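PDB 5FP2: ferric enterobactin receptor PIRA from Pseudomonas aeruginosa, which probably binds ferric enterobactin and related iron-siderophore complexes at the cell surface and takes them across the outer membrane in a TonB-dependent manner. Local coordinates for residues Y317-N322 with A345-N350. Sequence-based numbering, arbitrary orientation.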
ATOM      1  N   TYR A 317     -14.334   7.091  11.001  1.00119.65           N
ATOM      2  CA  TYR A 317     -13.771   7.302  12.325  1.00120.88           C
ATOM      3  C   TYR A 317     -12.817   6.175  12.695  1.00120.71           C
ATOM      4  O   TYR A 317     -13.064   5.023  12.354  1.00119.92           O
ATOM      5  CB  TYR A 317     -14.890   7.395  13.349  1.00122.12           C
ATOM      6  CG  TYR A 317     -14.418   7.395  14.778  1.00123.72           C
ATOM      7  CD1 TYR A 317     -13.983   8.562  15.377  1.00125.11           C
ATOM      8  CD2 TYR A 317     -14.444   6.233  15.542  1.00124.14           C
ATOM      9  CE1 TYR A 317     -13.581   8.573  16.700  1.00126.99           C
ATOM     10  CE2 TYR A 317     -14.031   6.234  16.861  1.00125.98           C
ATOM     11  CZ  TYR A 317     -13.616   7.409  17.437  1.00127.46           C
ATOM     12  OH  TYR A 317     -13.155   7.417  18.728  1.00129.63           O
ATOM     13  N   ASP A 318     -11.674   6.527  13.288  1.00121.59           N
ATOM     14  CA  ASP A 318     -10.701   5.549  13.808  1.00122.00           C
ATOM     15  C   ASP A 318     -10.335   5.907  15.257  1.00124.13           C
ATOM     16  O   ASP A 318     -10.028   7.062  15.565  1.00125.16           O
ATOM     17  CB  ASP A 318      -9.402   5.547  12.986  1.00121.42           C
ATOM     18  CG  ASP A 318      -9.640   5.533  11.476  1.00119.73           C
ATOM     19  OD1 ASP A 318     -10.612   4.890  11.010  1.00118.86           O
ATOM     20  OD2 ASP A 318      -8.809   6.125  10.746  1.00119.51           O
ATOM     21  N   SER A 319     -10.353   4.920  16.143  1.00125.02           N
ATOM     22  CA  SER A 319      -9.726   5.075  17.449  1.00127.36           C
ATOM     23  C   SER A 319      -8.546   4.129  17.513  1.00127.73           C
ATOM     24  O   SER A 319      -8.496   3.158  16.764  1.00126.27           O
ATOM     25  CB  SER A 319     -10.722   4.786  18.581  1.00128.77           C
ATOM     26  OG  SER A 319     -10.317   3.693  19.396  1.00130.01           O
ATOM     27  N   THR A 320      -7.579   4.446  18.369  1.00129.89           N
ATOM     28  CA  THR A 320      -6.492   3.534  18.671  1.00130.96           C
ATOM     29  C   THR A 320      -6.018   3.750  20.088  1.00134.14           C
ATOM     30  O   THR A 320      -5.686   4.870  20.456  1.00135.53           O
ATOM     31  CB  THR A 320      -5.306   3.795  17.740  1.00130.31           C
ATOM     32  OG1 THR A 320      -5.785   3.884  16.397  1.00127.67           O
ATOM     33  CG2 THR A 320      -4.266   2.684  17.861  1.00131.23           C
ATOM     34  N   ARG A 321      -5.969   2.679  20.873  1.00135.52           N
ATOM     35  CA  ARG A 321      -5.411   2.746  22.215  1.00138.98           C
ATOM     36  C   ARG A 321      -4.154   1.911  22.303  1.00140.31           C
ATOM     37  O   ARG A 321      -4.083   0.848  21.708  1.00138.88           O
ATOM     38  CB  ARG A 321      -6.426   2.249  23.242  1.00140.28           C
ATOM     39  CG  ARG A 321      -7.540   3.241  23.509  1.00140.22           C
ATOM     40  CD  ARG A 321      -8.550   2.740  24.544  1.00141.78           C
ATOM     41  NE  ARG A 321      -9.497   1.749  24.019  1.00139.59           N
ATOM     42  CZ  ARG A 321     -10.381   1.969  23.038  1.00136.88           C
ATOM     43  NH1 ARG A 321     -10.399   3.124  22.368  1.00135.73           N
ATOM     44  NH2 ARG A 321     -11.243   1.009  22.706  1.00135.49           N
ATOM     45  N   ASN A 322      -3.147   2.422  23.004  1.00143.21           N
ATOM     46  CA  ASN A 322      -1.893   1.709  23.202  1.00145.15           C
ATOM     47  C   ASN A 322      -1.578   1.579  24.683  1.00149.32           C
ATOM     48  O   ASN A 322      -1.421   2.588  25.359  1.00151.54           O
ATOM     49  CB  ASN A 322      -0.737   2.470  22.542  1.00145.26           C
ATOM     50  CG  ASN A 322      -0.808   2.455  21.028  1.00141.64           C
ATOM     51  OD1 ASN A 322      -0.615   1.415  20.396  1.00140.37           O
ATOM     52  ND2 ASN A 322      -1.045   3.618  20.435  1.00140.23           N
ATOM     53  N   ALA A 345      -1.211   4.875  29.269  1.00164.06           N
ATOM     54  CA  ALA A 345      -1.955   4.562  28.047  1.00159.07           C
ATOM     55  C   ALA A 345      -2.010   5.800  27.159  1.00156.83           C
ATOM     56  O   ALA A 345      -1.715   6.904  27.613  1.00159.08           O
ATOM     57  CB  ALA A 345      -3.362   4.105  28.398  1.00158.06           C
ATOM     58  N   SER A 346      -2.370   5.626  25.892  1.00152.65           N
ATOM     59  CA  SER A 346      -2.510   6.764  24.987  1.00150.49           C
ATOM     60  C   SER A 346      -3.553   6.468  23.924  1.00146.32           C
ATOM     61  O   SER A 346      -3.632   5.346  23.436  1.00144.55           O
ATOM     62  CB  SER A 346      -1.171   7.072  24.330  1.00150.64           C
ATOM     63  OG  SER A 346      -0.640   5.899  23.748  1.00149.37           O
ATOM     64  N   LYS A 347      -4.391   7.452  23.615  1.00145.09           N
ATOM     65  CA  LYS A 347      -5.485   7.251  22.673  1.00141.62           C
ATOM     66  C   LYS A 347      -5.394   8.255  21.545  1.00139.63           C
ATOM     67  O   LYS A 347      -5.136   9.434  21.770  1.00141.04           O
ATOM     68  CB  LYS A 347      -6.845   7.385  23.362  1.00142.14           C
ATOM     69  CG  LYS A 347      -8.051   7.282  22.428  1.00139.00           C
ATOM     70  CD  LYS A 347      -9.365   7.243  23.203  1.00139.93           C
ATOM     71  CE  LYS A 347     -10.437   6.406  22.509  1.00137.35           C
ATOM     72  NZ  LYS A 347     -11.389   5.758  23.470  1.00138.77           N
ATOM     73  N   LEU A 348      -5.670   7.775  20.339  1.00136.52           N
ATOM     74  CA  LEU A 348      -5.561   8.565  19.120  1.00134.55           C
ATOM     75  C   LEU A 348      -6.870   8.382  18.368  1.00132.03           C
ATOM     76  O   LEU A 348      -7.385   7.265  18.294  1.00131.00           O
ATOM     77  CB  LEU A 348      -4.401   8.060  18.249  1.00133.61           C
ATOM     78  CG  LEU A 348      -4.221   8.753  16.884  1.00131.63           C
ATOM     79  CD1 LEU A 348      -3.728  10.189  17.010  1.00133.08           C
ATOM     80  CD2 LEU A 348      -3.284   7.973  15.969  1.00130.57           C
ATOM     81  N   GLU A 349      -7.380   9.451  17.764  1.00131.20           N
ATOM     82  CA  GLU A 349      -8.616   9.358  16.990  1.00129.15           C
ATOM     83  C   GLU A 349      -8.669  10.249  15.766  1.00127.71           C
ATOM     84  O   GLU A 349      -8.449  11.457  15.866  1.00128.75           O
ATOM     85  CB  GLU A 349      -9.782   9.741  17.871  1.00130.37           C
ATOM     86  CG  GLU A 349      -9.506   9.438  19.323  1.00132.93           C
ATOM     87  CD  GLU A 349     -10.709   9.664  20.160  1.00134.21           C
ATOM     88  OE1 GLU A 349     -11.687  10.213  19.614  1.00133.23           O
ATOM     89  OE2 GLU A 349     -10.655   9.271  21.335  1.00136.36           O
ATOM     90  N   ASN A 350      -9.165   9.680  14.669  1.00125.57           N
ATOM     91  CA  ASN A 350      -9.314  10.405  13.417  1.00124.30           C
ATOM     92  C   ASN A 350     -10.745  10.529  12.954  1.00123.47           C
ATOM     93  O   ASN A 350     -11.427   9.529  12.780  1.00122.57           O
ATOM     94  CB  ASN A 350      -8.524   9.713  12.313  1.00122.85           C
ATOM     95  CG  ASN A 350      -7.067  10.080  12.349  1.00123.72           C
ATOM     96  OD1 ASN A 350      -6.674  11.168  11.910  1.00124.05           O
ATOM     97  ND2 ASN A 350      -6.270   9.227  12.982  1.00124.47           N
TER
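The phenol ring of Tyr317 and the carboxylate of Glu349 meet with their planes 86° apart: OE1 of Glu349 approaches the ring edge-on, almost level with it, and Tyr317 OH gives it a weak hydrogen bond of 3.3 Å. The ring also meets that of Tyr351. With CG of Tyr317 anti to the backbone N (chi1 171°), the ring rises from the sheet while leaning forward along its own strand, bringing CE1 alongside the CB of Glu349. On the same face of the sheet Arg321 and Lys347 extend together in one direction. The NH1 of Arg321 and the NZ of Lys347 are both donors and make no hydrogen bond. The opposite face carries Asp318, Thr320, Asn322, Ser346, Leu348 and Asn350. There the Asp318 carboxylate and Asn350 amide planes stand 58° apart, the contact being OD2 of Asp318 on CB of Asn350; OD2 also forms a salt bridge with Arg352. At the other end, Ser346 OG packs against CB of Asn322 at 3.6 Å. Between the two faces the antiparallel backbones pair in register. Asp318 with Asn350, Thr320 with Leu348 and Asn322 with Ser346 are hydrogen-bonded pairs, each joined by two N-H...O bonds; Thr320 N to Leu348 O measures 2.8 Å, Asn350 N to Asp318 O 2.9 Å. Ser319 with Glu349 and Arg321 with Lys347 are the non-hydrogen-bonded pairs between them, and CA-H...O contacts such as Lys347 CA to Thr320 O (3.3 Å) add to the seam. The ladder joins consecutive strands of the 22-stranded barrel characteristic of TonB-dependent receptors, with strand 292-306 pairing along the far side of 317-322 and strand 367-381 along that of 345-350.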